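Local coordinates for protein beta-glucuronidase (uncultured Clostridium sp., PDB 6U7J) that hydrolyses beta-D-glucuronides and, as a gut microbial enzyme, probably reactivates estrogens by freeing them from their glucuronide conjugates, at residues 21-26 with 187-192; 230-235 with 266-271; 347-352 with 406-411; 418-423 with 447-452. One frame throughout, in Å; residues are numbered along the deposited sequence.

Contact 1 of 4, residues 21-26 with 187-192; sequences IKELNG and PVRLYC. Unlike the reference sequence in segment 21-26: Ile21 (reference Met).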
loop_
_atom_site.group_PDB
_atom_site.type_symbol
_atom_site.label_atom_id
_atom_site.label_comp_id
_atom_site.label_asym_id
_atom_site.label_seq_id
_atom_site.Cartn_x
_atom_site.Cartn_y
_atom_site.Cartn_z
ATOM N N ILE B 21 19.806 14.653 39.497
ATOM C CA ILE B 21 19.663 14.969 38.092
ATOM C C ILE B 21 18.365 15.750 37.896
ATOM O O ILE B 21 17.325 15.391 38.462
ATOM C CB ILE B 21 19.627 13.700 37.204
ATOM C CG1 ILE B 21 20.935 12.892 37.332
ATOM C CG2 ILE B 21 19.283 14.048 35.753
ATOM C CD1 ILE B 21 20.802 11.460 36.778
ATOM N N LYS B 22 18.418 16.796 37.074
ATOM C CA LYS B 22 17.233 17.495 36.650
ATOM C C LYS B 22 17.177 17.472 35.122
ATOM O O LYS B 22 18.096 17.945 34.448
ATOM C CB LYS B 22 17.218 18.935 37.147
ATOM C CG LYS B 22 16.131 19.727 36.517
ATOM C CD LYS B 22 15.229 20.311 37.565
ATOM C CE LYS B 22 15.951 21.413 38.327
ATOM N NZ LYS B 22 15.009 22.523 38.577
ATOM N N GLU B 23 16.095 16.916 34.578
ATOM C CA GLU B 23 15.882 16.821 33.155
ATOM C C GLU B 23 15.353 18.138 32.597
ATOM O O GLU B 23 14.379 18.691 33.104
ATOM C CB GLU B 23 14.876 15.697 32.834
ATOM C CG GLU B 23 15.182 14.381 33.514
ATOM C CD GLU B 23 16.213 13.581 32.741
ATOM O OE1 GLU B 23 16.165 13.620 31.498
ATOM O OE2 GLU B 23 17.059 12.909 33.357
ATOM N N LEU B 24 15.969 18.613 31.513
ATOM C CA LEU B 24 15.513 19.811 30.841
ATOM C C LEU B 24 14.987 19.514 29.438
ATOM O O LEU B 24 15.448 20.116 28.464
ATOM C CB LEU B 24 16.648 20.849 30.756
ATOM C CG LEU B 24 17.288 21.177 32.105
ATOM C CD1 LEU B 24 18.426 22.149 31.902
ATOM C CD2 LEU B 24 16.242 21.735 33.055
ATOM N N ASN B 25 14.029 18.609 29.310
ATOM C CA ASN B 25 13.508 18.204 28.011
ATOM C C ASN B 25 12.183 18.943 27.762
ATOM O O ASN B 25 12.172 20.167 27.914
ATOM C CB ASN B 25 13.441 16.681 27.950
ATOM C CG ASN B 25 14.798 16.049 28.171
ATOM O OD1 ASN B 25 15.812 16.522 27.651
ATOM N ND2 ASN B 25 14.829 15.000 28.961
ATOM N N GLY B 26 11.103 18.283 27.368
ATOM C CA GLY B 26 9.860 19.003 27.195
ATOM C C GLY B 26 9.848 19.835 25.921
ATOM O O GLY B 26 10.457 19.486 24.906
ATOM N N PRO B 187 18.739 13.563 25.776
ATOM C CA PRO B 187 18.296 14.350 26.937
ATOM C C PRO B 187 19.292 15.430 27.336
ATOM O O PRO B 187 20.506 15.221 27.303
ATOM C CB PRO B 187 18.161 13.299 28.045
ATOM C CG PRO B 187 17.870 12.032 27.320
ATOM C CD PRO B 187 18.596 12.113 26.007
ATOM N N VAL B 188 18.752 16.591 27.715
ATOM C CA VAL B 188 19.506 17.663 28.357
ATOM C C VAL B 188 19.305 17.538 29.861
ATOM O O VAL B 188 18.176 17.370 30.332
ATOM C CB VAL B 188 19.057 19.051 27.860
ATOM C CG1 VAL B 188 19.919 20.178 28.523
ATOM C CG2 VAL B 188 19.138 19.134 26.361
ATOM N N ARG B 189 20.395 17.613 30.621
ATOM C CA ARG B 189 20.346 17.369 32.054
ATOM C C ARG B 189 21.155 18.432 32.784
ATOM O O ARG B 189 22.264 18.773 32.366
ATOM C CB ARG B 189 20.887 15.972 32.405
ATOM C CG ARG B 189 20.320 14.843 31.563
ATOM C CD ARG B 189 20.427 13.491 32.268
ATOM N NE ARG B 189 20.050 12.377 31.394
ATOM C CZ ARG B 189 19.351 11.306 31.770
ATOM N NH1 ARG B 189 18.930 11.169 33.025
ATOM N NH2 ARG B 189 19.070 10.365 30.875
ATOM N N LEU B 190 20.581 18.969 33.860
ATOM C CA LEU B 190 21.327 19.706 34.874
ATOM C C LEU B 190 21.458 18.797 36.091
ATOM O O LEU B 190 20.449 18.311 36.609
ATOM C CB LEU B 190 20.625 21.010 35.250
ATOM C CG LEU B 190 21.370 21.851 36.295
ATOM C CD1 LEU B 190 22.535 22.603 35.657
ATOM C CD2 LEU B 190 20.427 22.819 36.981
ATOM N N TYR B 191 22.688 18.558 36.541
ATOM C CA TYR B 191 22.890 17.641 37.648
ATOM C C TYR B 191 23.879 18.220 38.662
ATOM O O TYR B 191 24.710 19.061 38.326
ATOM C CB TYR B 191 23.350 16.265 37.153
ATOM C CG TYR B 191 24.766 16.127 36.619
ATOM C CD1 TYR B 191 25.837 15.836 37.480
ATOM C CD2 TYR B 191 25.022 16.168 35.258
ATOM C CE1 TYR B 191 27.128 15.647 36.998
ATOM C CE2 TYR B 191 26.311 15.978 34.757
ATOM C CZ TYR B 191 27.364 15.713 35.638
ATOM O OH TYR B 191 28.648 15.525 35.163
ATOM N N CYS B 192 23.782 17.756 39.913
ATOM C CA CYS B 192 24.632 18.250 40.979
ATOM C C CYS B 192 25.480 17.127 41.577
ATOM O O CYS B 192 25.136 15.941 41.489
ATOM C CB CYS B 192 23.806 18.990 42.082
ATOM S SG CYS B 192 22.697 18.010 43.103
#
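Glu23 and Arg189 sit opposite each other as a non-hydrogen-bonded antiparallel pair. Their side chains run alongside each other on the sheet face that also carries Ile21 and Tyr191. Arg189 can be followed outward. Its CB lies 4.0 Å from Lys22 O. CG turns anti to the carbonyl carbon (chi1 -48°), and the chain then stays extended to NE. CD rests against a methyl, with Ile21 CG2 3.7 Å from Arg189 CD. CG, NE and, closer, CZ pass Glu23 OE2, and NH1 makes the salt bridge, Arg189 NH1 to Glu23 OE2 2.6 Å. The carboxylate comes over one face of the guanidinium, and the two planes stand 81° apart, so the groups do not meet in a flat, two-pronged pairing. Ile21 CG2 takes the edge. NH2 has a further acidic partner, Glu347, which should strengthen the hold on the charge.

The backbones are joined by Lys22 N to Leu190 O (2.6 Å), by Leu190 N to Lys22 O, and by Leu24 N to Val188 O. Past the strand end the Asn25 side chain replaces a backbone acceptor: Val188 N donates to Asn25 OD1 at 2.9 Å, in the carbonyl plane. On the other face Leu24 CD1 reaches Leu190 CB at 4.2 Å, and both leucines pack on Leu96 and Phe83. Lys22 NZ turns off to Ala84 O, while Ile21 O is bonded by Lys22 NZ of the second subunit. The pair belongs to the antiparallel sheet of the sugar binding domain, a beta-sandwich of the jelly-roll type found in family 2 glycosidases.

Contact 2 of 4, residues 230-235 with 266-271; sequences YIRDEK and KLDIYF. Unlike the reference sequence in segment 230-235: Arg232 (reference Leu).
Tyr230 and Arg232 pair with Asp268 and Lys266 in an antiparallel ladder at the middle of a four-stranded sheet, part of the immunoglobulin-like beta-sandwich of family 2 glycosidases. Each pair closes a two-bond ring. Tyr230 N gives to Asp268 O at 2.8 Å, and Lys266 N gives to Arg232 O at 2.9 Å. Between them the non-hydrogen-bonded pair Ile231 and Leu267 meets through Ile231 CG1 and Leu267 CD1, 3.8 Å apart.

The other face is polar and aromatic. Arg232 reaches along it with an extended chain. Its NE makes a salt bridge to Asp268 OD2 at 2.9 Å, on the anti side of the carboxylate but tilted out of its plane. The bond is bent (143° at the hydrogen), and the two planes are 67° apart. Asp268 OD1 is bonded to His275 and Thr277, so both carboxylate oxygens are held. Arg232 NH2 also lies over one face of the Tyr230 ring. At the edge of that ring comes Tyr270, with Tyr230 CE1 and Tyr270 CD1 3.9 Å apart. Lys266 bends so that its CE lies 3.4 Å from Asp233 O.

Strand 238-242 flanks 227-232, and strand 274-280 flanks 265-271. Ile231 and Leu267 point to the opposing layer, where Ile231 packs on Val214 of strand 211-220 and Leu267 on Tyr216 of the same strand and on Ile201 and Val203 of strand 198-208.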
loop_
_atom_site.group_PDB
_atom_site.type_symbol
_atom_site.label_atom_id
_atom_site.label_comp_id
_atom_site.label_asym_id
_atom_site.label_seq_id
_atom_site.Cartn_x
_atom_site.Cartn_y
_atom_site.Cartn_z
ATOM N N TYR B 230 33.544 -0.878 46.996
ATOM C CA TYR B 230 32.936 -2.192 47.094
ATOM C C TYR B 230 32.638 -2.725 45.700
ATOM O O TYR B 230 32.318 -1.970 44.773
ATOM C CB TYR B 230 31.627 -2.165 47.892
ATOM C CG TYR B 230 31.686 -1.563 49.281
ATOM C CD1 TYR B 230 31.203 -0.282 49.521
ATOM C CD2 TYR B 230 32.185 -2.284 50.361
ATOM C CE1 TYR B 230 31.233 0.269 50.786
ATOM C CE2 TYR B 230 32.216 -1.740 51.632
ATOM C CZ TYR B 230 31.738 -0.462 51.843
ATOM O OH TYR B 230 31.758 0.097 53.109
ATOM N N ILE B 231 32.725 -4.035 45.558
ATOM C CA ILE B 231 32.227 -4.714 44.377
ATOM C C ILE B 231 31.040 -5.540 44.837
ATOM O O ILE B 231 31.193 -6.461 45.652
ATOM C CB ILE B 231 33.304 -5.569 43.705
ATOM C CG1 ILE B 231 34.446 -4.663 43.240
ATOM C CG2 ILE B 231 32.711 -6.347 42.543
ATOM C CD1 ILE B 231 35.326 -5.275 42.181
ATOM N N ARG B 232 29.853 -5.180 44.354
ATOM C CA ARG B 232 28.618 -5.845 44.728
ATOM C C ARG B 232 28.117 -6.711 43.579
ATOM O O ARG B 232 28.324 -6.400 42.401
ATOM C CB ARG B 232 27.541 -4.833 45.121
ATOM C CG ARG B 232 28.028 -3.744 46.061
ATOM C CD ARG B 232 26.873 -3.093 46.815
ATOM N NE ARG B 232 27.358 -2.212 47.874
ATOM C CZ ARG B 232 27.114 -2.397 49.166
ATOM N NH1 ARG B 232 26.390 -3.435 49.553
ATOM N NH2 ARG B 232 27.597 -1.556 50.073
ATOM N N ASP B 233 27.465 -7.811 43.940
ATOM C CA ASP B 233 26.854 -8.691 42.960
ATOM C C ASP B 233 25.455 -8.159 42.649
ATOM O O ASP B 233 25.082 -7.061 43.071
ATOM C CB ASP B 233 26.888 -10.142 43.461
ATOM C CG ASP B 233 25.990 -10.392 44.672
ATOM O OD1 ASP B 233 25.167 -9.534 45.037
ATOM O OD2 ASP B 233 26.107 -11.482 45.268
ATOM N N GLU B 234 24.655 -8.932 41.913
ATOM C CA GLU B 234 23.332 -8.455 41.532
ATOM C C GLU B 234 22.348 -8.476 42.689
ATOM O O GLU B 234 21.364 -7.730 42.658
ATOM C CB GLU B 234 22.795 -9.278 40.363
ATOM C CG GLU B 234 23.584 -9.041 39.089
ATOM C CD GLU B 234 22.856 -9.504 37.840
ATOM O OE1 GLU B 234 22.105 -10.507 37.916
ATOM O OE2 GLU B 234 23.058 -8.865 36.782
ATOM N N LYS B 235 22.593 -9.298 43.709
ATOM C CA LYS B 235 21.852 -9.224 44.963
ATOM C C LYS B 235 22.369 -8.118 45.884
ATOM O O LYS B 235 21.947 -8.045 47.046
ATOM C CB LYS B 235 21.901 -10.576 45.689
ATOM C CG LYS B 235 21.663 -11.790 44.785
ATOM C CD LYS B 235 22.974 -12.501 44.412
ATOM C CE LYS B 235 22.943 -13.058 42.973
ATOM N NZ LYS B 235 24.283 -13.538 42.482
ATOM N N LYS B 266 28.534 -4.298 40.347
ATOM C CA LYS B 266 28.540 -2.852 40.522
ATOM C C LYS B 266 29.799 -2.445 41.269
ATOM O O LYS B 266 30.094 -2.995 42.335
ATOM C CB LYS B 266 27.290 -2.365 41.266
ATOM C CG LYS B 266 25.980 -2.942 40.748
ATOM C CD LYS B 266 25.242 -3.654 41.871
ATOM C CE LYS B 266 23.975 -4.340 41.389
ATOM N NZ LYS B 266 24.077 -4.805 39.964
ATOM N N LEU B 267 30.552 -1.511 40.686
ATOM C CA LEU B 267 31.627 -0.809 41.386
ATOM C C LEU B 267 30.984 0.314 42.191
ATOM O O LEU B 267 30.565 1.329 41.634
ATOM C CB LEU B 267 32.665 -0.279 40.402
ATOM C CG LEU B 267 34.041 0.060 41.004
ATOM C CD1 LEU B 267 34.667 -1.167 41.673
ATOM C CD2 LEU B 267 35.009 0.648 39.970
ATOM N N ASP B 268 30.887 0.123 43.507
ATOM C CA ASP B 268 30.162 1.012 44.407
ATOM C C ASP B 268 31.178 1.796 45.229
ATOM O O ASP B 268 31.911 1.208 46.038
ATOM C CB ASP B 268 29.226 0.199 45.299
ATOM C CG ASP B 268 28.215 1.053 46.060
ATOM O OD1 ASP B 268 27.825 2.153 45.593
ATOM O OD2 ASP B 268 27.788 0.587 47.143
ATOM N N ILE B 269 31.214 3.113 45.026
ATOM C CA ILE B 269 32.321 3.958 45.455
ATOM C C ILE B 269 31.800 5.054 46.376
ATOM O O ILE B 269 30.835 5.754 46.038
ATOM C CB ILE B 269 33.043 4.580 44.248
ATOM C CG1 ILE B 269 33.429 3.496 43.242
ATOM C CG2 ILE B 269 34.247 5.394 44.693
ATOM C CD1 ILE B 269 33.951 4.039 41.916
ATOM N N TYR B 270 32.463 5.223 47.522
ATOM C CA TYR B 270 32.180 6.302 48.458
ATOM C C TYR B 270 33.433 7.153 48.641
ATOM O O TYR B 270 34.504 6.632 48.965
ATOM C CB TYR B 270 31.704 5.752 49.803
ATOM C CG TYR B 270 30.348 5.075 49.746
ATOM C CD1 TYR B 270 30.225 3.747 49.351
ATOM C CD2 TYR B 270 29.195 5.767 50.097
ATOM C CE1 TYR B 270 28.980 3.128 49.296
ATOM C CE2 TYR B 270 27.963 5.162 50.054
ATOM C CZ TYR B 270 27.859 3.846 49.656
ATOM O OH TYR B 270 26.615 3.254 49.618
ATOM N N PHE B 271 33.292 8.460 48.436
ATOM C CA PHE B 271 34.427 9.383 48.457
ATOM C C PHE B 271 33.948 10.667 49.130
ATOM O O PHE B 271 33.272 11.490 48.503
ATOM C CB PHE B 271 34.961 9.637 47.048
ATOM C CG PHE B 271 36.078 10.651 46.979
ATOM C CD1 PHE B 271 37.360 10.327 47.410
ATOM C CD2 PHE B 271 35.848 11.924 46.471
ATOM C CE1 PHE B 271 38.399 11.258 47.336
ATOM C CE2 PHE B 271 36.876 12.863 46.394
ATOM C CZ PHE B 271 38.154 12.530 46.836
#

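Contact 3 of 4, residues 347-352 with 406-411; sequences EMMQMA and HPCVVM
Met349, on helix 346-355, covers the His406 ring and reaches on to Val409. The contact lies in the TIM barrel domain. It sets an outer helix against the turn that leads into the barrel strand 409-416. Met349 CB stands over one face of the imidazole, 3.9 Å from the ring centroid and 23° off its normal, a CH-pi contact offset toward the rim, where His406 NE2 is closest. From there the methionine bends at chi2 (-55°) and again at chi3. The second bend turns CE onto two side chains of the turn and strand. One is Cys408, with its SG 3.8 Å from Met349 CE. The other is Val409, whose CG2 touches the same methyl more tightly than usual.

The helix adds two smaller contacts. Gln350 CG comes to the edge of the His406 ring, 4.1 Å from CE1. Ala352 CB, one turn after Met349, meets Cys408 SG at 3.8 Å. The sulfur thus lies against both residues of this helix face.

The next shell fixes the turn. His406 to Val409 is a type I beta turn, closed by Val409 N to His406 O at 3.2 Å. Arg443 bonds His406 O and Val409 O, and Arg283 bonds Pro407 O. Asp353, the residue after Ala352 on the helix, holds the turn with both carboxylate oxygens: OD1 takes the backbone N-H of Cys408, while OD2 bonds His406 ND1 and so sets the rotation of the ring under Met349 CB.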
loop_
_atom_site.group_PDB
_atom_site.type_symbol
_atom_site.label_atom_id
_atom_site.label_comp_id
_atom_site.label_asym_id
_atom_site.label_seq_id
_atom_site.Cartn_x
_atom_site.Cartn_y
_atom_site.Cartn_z
ATOM N N GLU B 347 21.599 5.269 26.675
ATOM C CA GLU B 347 20.481 4.420 27.084
ATOM C C GLU B 347 20.460 3.108 26.298
ATOM O O GLU B 347 20.228 2.039 26.872
ATOM C CB GLU B 347 19.152 5.166 26.903
ATOM C CG GLU B 347 18.883 6.272 27.913
ATOM C CD GLU B 347 19.713 7.515 27.653
ATOM O OE1 GLU B 347 20.347 7.580 26.577
ATOM O OE2 GLU B 347 19.739 8.419 28.523
ATOM N N MET B 348 20.716 3.168 24.985
ATOM C CA MET B 348 20.756 1.950 24.171
ATOM C C MET B 348 21.930 1.057 24.578
ATOM O O MET B 348 21.792 -0.173 24.655
ATOM C CB MET B 348 20.827 2.320 22.681
ATOM C CG MET B 348 20.592 1.152 21.677
ATOM S SD MET B 348 19.053 0.197 21.934
ATOM C CE MET B 348 18.854 -0.647 20.349
ATOM N N MET B 349 23.085 1.659 24.874
ATOM C CA MET B 349 24.241 0.878 25.316
ATOM C C MET B 349 23.987 0.214 26.666
ATOM O O MET B 349 24.361 -0.952 26.879
ATOM C CB MET B 349 25.485 1.772 25.376
ATOM C CG MET B 349 25.771 2.506 24.076
ATOM S SD MET B 349 25.900 1.386 22.660
ATOM C CE MET B 349 27.370 0.509 23.141
ATOM N N GLN B 350 23.353 0.933 27.594
ATOM C CA GLN B 350 22.980 0.306 28.861
ATOM C C GLN B 350 21.989 -0.833 28.642
ATOM O O GLN B 350 22.103 -1.896 29.263
ATOM C CB GLN B 350 22.402 1.347 29.820
ATOM C CG GLN B 350 23.404 2.395 30.266
ATOM C CD GLN B 350 22.732 3.689 30.690
ATOM O OE1 GLN B 350 21.504 3.754 30.832
ATOM N NE2 GLN B 350 23.531 4.727 30.896
ATOM N N MET B 351 21.009 -0.631 27.762
ATOM C CA MET B 351 20.057 -1.700 27.474
ATOM C C MET B 351 20.773 -2.955 26.971
ATOM O O MET B 351 20.492 -4.070 27.424
ATOM C CB MET B 351 19.024 -1.203 26.458
ATOM C CG MET B 351 17.764 -2.053 26.334
ATOM S SD MET B 351 16.391 -1.136 25.566
ATOM C CE MET B 351 16.716 0.491 26.250
ATOM N N ALA B 352 21.712 -2.787 26.035
ATOM C CA ALA B 352 22.472 -3.923 25.524
ATOM C C ALA B 352 23.287 -4.587 26.630
ATOM O O ALA B 352 23.459 -5.813 26.633
ATOM C CB ALA B 352 23.384 -3.471 24.385
ATOM N N HIS B 406 31.515 -0.473 29.100
ATOM C CA HIS B 406 30.396 -1.289 28.647
ATOM C C HIS B 406 30.868 -2.690 28.238
ATOM O O HIS B 406 31.579 -2.843 27.239
ATOM C CB HIS B 406 29.687 -0.611 27.475
ATOM C CG HIS B 406 28.792 0.530 27.876
ATOM N ND1 HIS B 406 27.816 0.411 28.844
ATOM C CD2 HIS B 406 28.705 1.802 27.412
ATOM C CE1 HIS B 406 27.179 1.563 28.972
ATOM N NE2 HIS B 406 27.698 2.423 28.111
ATOM N N PRO B 407 30.490 -3.737 28.973
ATOM C CA PRO B 407 30.760 -5.088 28.487
ATOM C C PRO B 407 30.061 -5.404 27.176
ATOM O O PRO B 407 30.537 -6.287 26.431
ATOM C CB PRO B 407 30.236 -5.986 29.617
ATOM C CG PRO B 407 29.152 -5.150 30.258
ATOM C CD PRO B 407 29.642 -3.733 30.182
ATOM N N CYS B 408 28.968 -4.735 26.819
ATOM C CA CYS B 408 28.337 -5.108 25.555
ATOM C C CYS B 408 29.247 -4.764 24.359
ATOM O O CYS B 408 29.198 -5.468 23.344
ATOM C CB CYS B 408 26.936 -4.481 25.442
ATOM S SG CYS B 408 26.969 -2.673 25.196
ATOM N N VAL B 409 30.134 -3.773 24.494
ATOM C CA VAL B 409 31.000 -3.397 23.383
ATOM C C VAL B 409 32.150 -4.390 23.256
ATOM O O VAL B 409 33.011 -4.465 24.134
ATOM C CB VAL B 409 31.532 -1.975 23.545
ATOM C CG1 VAL B 409 32.575 -1.645 22.460
ATOM C CG2 VAL B 409 30.378 -1.007 23.495
ATOM N N VAL B 410 32.190 -5.155 22.156
ATOM C CA VAL B 410 33.281 -6.103 21.970
ATOM C C VAL B 410 34.219 -5.701 20.852
ATOM O O VAL B 410 35.238 -6.386 20.640
ATOM C CB VAL B 410 32.765 -7.536 21.751
ATOM C CG1 VAL B 410 31.800 -7.911 22.882
ATOM C CG2 VAL B 410 32.117 -7.684 20.360
ATOM N N MET B 411 33.951 -4.602 20.157
ATOM C CA MET B 411 34.805 -4.234 19.040
ATOM C C MET B 411 34.525 -2.785 18.659
ATOM O O MET B 411 33.396 -2.311 18.801
ATOM C CB MET B 411 34.572 -5.176 17.845
ATOM C CG MET B 411 35.505 -4.941 16.654
ATOM S SD MET B 411 35.695 -6.389 15.571
ATOM C CE MET B 411 33.995 -6.692 15.099
#

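Contact 4 of 4, residues 418-423 with 447-452; sequences PHSSEE and GTMNVD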
loop_
_atom_site.group_PDB
_atom_site.type_symbol
_atom_site.label_atom_id
_atom_site.label_comp_id
_atom_site.label_asym_id
_atom_site.label_seq_id
_atom_site.Cartn_x
_atom_site.Cartn_y
_atom_site.Cartn_z
ATOM N N PRO B 418 35.243 3.811 3.717
ATOM C CA PRO B 418 36.132 4.848 3.184
ATOM C C PRO B 418 36.644 4.426 1.818
ATOM O O PRO B 418 36.662 3.247 1.470
ATOM C CB PRO B 418 37.272 4.895 4.212
ATOM C CG PRO B 418 37.387 3.462 4.652
ATOM C CD PRO B 418 35.959 2.910 4.641
ATOM N N HIS B 419 37.071 5.416 1.034
ATOM C CA HIS B 419 37.642 5.125 -0.282
ATOM C C HIS B 419 39.084 4.659 -0.082
ATOM O O HIS B 419 40.056 5.358 -0.373
ATOM C CB HIS B 419 37.558 6.342 -1.188
ATOM C CG HIS B 419 37.766 6.019 -2.637
ATOM N ND1 HIS B 419 38.554 6.786 -3.469
ATOM C CD2 HIS B 419 37.283 5.010 -3.402
ATOM C CE1 HIS B 419 38.549 6.262 -4.682
ATOM N NE2 HIS B 419 37.788 5.184 -4.667
ATOM N N SER B 420 39.204 3.446 0.457
ATOM C CA SER B 420 40.475 2.930 0.949
ATOM C C SER B 420 41.334 2.316 -0.156
ATOM O O SER B 420 42.357 1.692 0.146
ATOM C CB SER B 420 40.227 1.908 2.068
ATOM O OG SER B 420 39.456 0.804 1.615
ATOM N N SER B 421 40.930 2.469 -1.415
ATOM C CA SER B 421 41.776 2.117 -2.549
ATOM C C SER B 421 42.863 3.150 -2.811
ATOM O O SER B 421 43.819 2.845 -3.528
ATOM C CB SER B 421 40.924 1.982 -3.803
ATOM O OG SER B 421 40.367 3.251 -4.107
ATOM N N GLU B 422 42.725 4.363 -2.265
ATOM C CA GLU B 422 43.711 5.419 -2.453
ATOM C C GLU B 422 44.936 5.172 -1.580
ATOM O O GLU B 422 44.811 4.833 -0.399
ATOM C CB GLU B 422 43.109 6.785 -2.109
ATOM C CG GLU B 422 41.887 7.167 -2.945
ATOM C CD GLU B 422 41.217 8.461 -2.470
ATOM O OE1 GLU B 422 41.907 9.318 -1.876
ATOM O OE2 GLU B 422 39.993 8.621 -2.689
ATOM N N GLU B 423 46.126 5.360 -2.161
ATOM C CA GLU B 423 47.357 5.125 -1.408
ATOM C C GLU B 423 47.459 6.054 -0.206
ATOM O O GLU B 423 47.896 5.637 0.877
ATOM C CB GLU B 423 48.580 5.290 -2.315
ATOM C CG GLU B 423 49.923 5.040 -1.612
ATOM C CD GLU B 423 50.015 3.659 -0.965
ATOM O OE1 GLU B 423 50.495 3.560 0.187
ATOM O OE2 GLU B 423 49.600 2.673 -1.600
ATOM N N GLY B 447 36.908 -1.860 10.529
ATOM C CA GLY B 447 36.249 -0.854 9.713
ATOM C C GLY B 447 35.678 -1.593 8.522
ATOM O O GLY B 447 36.181 -2.656 8.147
ATOM N N THR B 448 34.606 -1.057 7.943
ATOM C CA THR B 448 33.908 -1.795 6.904
ATOM C C THR B 448 34.363 -1.355 5.520
ATOM O O THR B 448 34.641 -0.179 5.273
ATOM C CB THR B 448 32.387 -1.644 7.005
ATOM O OG1 THR B 448 32.010 -0.307 6.639
ATOM C CG2 THR B 448 31.918 -1.961 8.410
ATOM N N MET B 449 34.392 -2.323 4.610
ATOM C CA MET B 449 34.907 -2.155 3.262
ATOM C C MET B 449 33.778 -2.072 2.255
ATOM O O MET B 449 32.797 -2.819 2.339
ATOM C CB MET B 449 35.795 -3.343 2.871
ATOM C CG MET B 449 37.068 -3.480 3.674
ATOM S SD MET B 449 38.221 -2.219 3.161
ATOM C CE MET B 449 38.103 -1.109 4.568
ATOM N N ASN B 450 33.954 -1.209 1.262
ATOM C CA ASN B 450 33.180 -1.329 0.036
ATOM C C ASN B 450 34.024 -1.408 -1.231
ATOM O O ASN B 450 33.528 -1.942 -2.223
ATOM C CB ASN B 450 32.183 -0.167 -0.092
ATOM C CG ASN B 450 32.817 1.062 -0.657
ATOM O OD1 ASN B 450 33.656 1.683 -0.011
ATOM N ND2 ASN B 450 32.449 1.415 -1.882
ATOM N N VAL B 451 35.277 -0.924 -1.236
ATOM C CA VAL B 451 36.132 -0.978 -2.428
ATOM C C VAL B 451 36.486 -2.429 -2.730
ATOM O O VAL B 451 36.322 -3.306 -1.875
ATOM C CB VAL B 451 37.421 -0.151 -2.262
ATOM C CG1 VAL B 451 37.126 1.313 -1.926
ATOM C CG2 VAL B 451 38.322 -0.781 -1.206
ATOM N N ASP B 452 37.002 -2.686 -3.934
ATOM C CA ASP B 452 37.356 -4.044 -4.333
ATOM C C ASP B 452 38.513 -4.571 -3.486
ATOM O O ASP B 452 39.416 -3.819 -3.098
ATOM C CB ASP B 452 37.722 -4.084 -5.822
ATOM C CG ASP B 452 36.565 -3.647 -6.732
ATOM O OD1 ASP B 452 35.397 -3.987 -6.428
ATOM O OD2 ASP B 452 36.821 -2.973 -7.760
HETATM O O HOH W 1 36.343 0.653 1.497
#
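Ser420 and Val451 meet through side chains set by their first torsions. Ser420 OG sits between its own backbone N and carbonyl carbon (chi1 60°). Val451 places CG1 anti to its carbonyl carbon (chi1 -57°), which turns CG2 to the serine. Ser420 OG and Val451 CG2 are 3.4 Å apart. The other methyl, Val451 CG1, faces the turn backbone, 3.8 Å from Ser420 N, and also touches CD2 of the His419 ring. The His419 and Val451 side chains cross at about a right angle. Met449 bends at chi2 and chi3, so that its SD comes 3.6 Å from Ser420 OG.

No direct hydrogen bond spans the two segments. One water does the bridging. It donates to Pro418 O at 2.6 Å and to Ser420 OG at 3.1 Å, and it accepts from Asn450 N at 3.0 Å. Both of its protons are therefore used within the loop 418-423. Ser420 OG has a second polar partner in Asp456. At the start of the loop, Pro418 CD packs on Thr448 O, 3.4 Å away.

His419 to Glu422 forms a type I beta turn, with Ser421 OG over one face of the His419 ring. Arg469 bonds the carbonyls of Asn450 and Val451. The neighbouring parallel strands 409-416 and 445-449 are joined through helix 424-439, a beta-alpha-beta crossover. The contact lies at the C-terminal ends of these strands, the end of a TIM barrel where the active site is found.

In the fold
From the N terminus, contact 1 closes the longest loop, joining strands 20-32 and 188-193 across most of the sugar binding domain. Contact 2 follows in the next domain and closes a shorter loop. In the TIM barrel, contact 3 closes round strand 358-362 and helix 386-403, contact 4 round helix 424-439. All four close in series, so none nests in or crosses another. Contacts 1 and 3 touch: Arg189 NH2 and Glu347 OE2 form a 3.1 Å salt bridge that ties the sugar binding domain to a barrel helix. Contacts 3 and 4 reach neighbouring strands of the barrel, with nearest atoms about 7 Å apart. Contacts 2 and 4 are farthest apart, centres 45 Å.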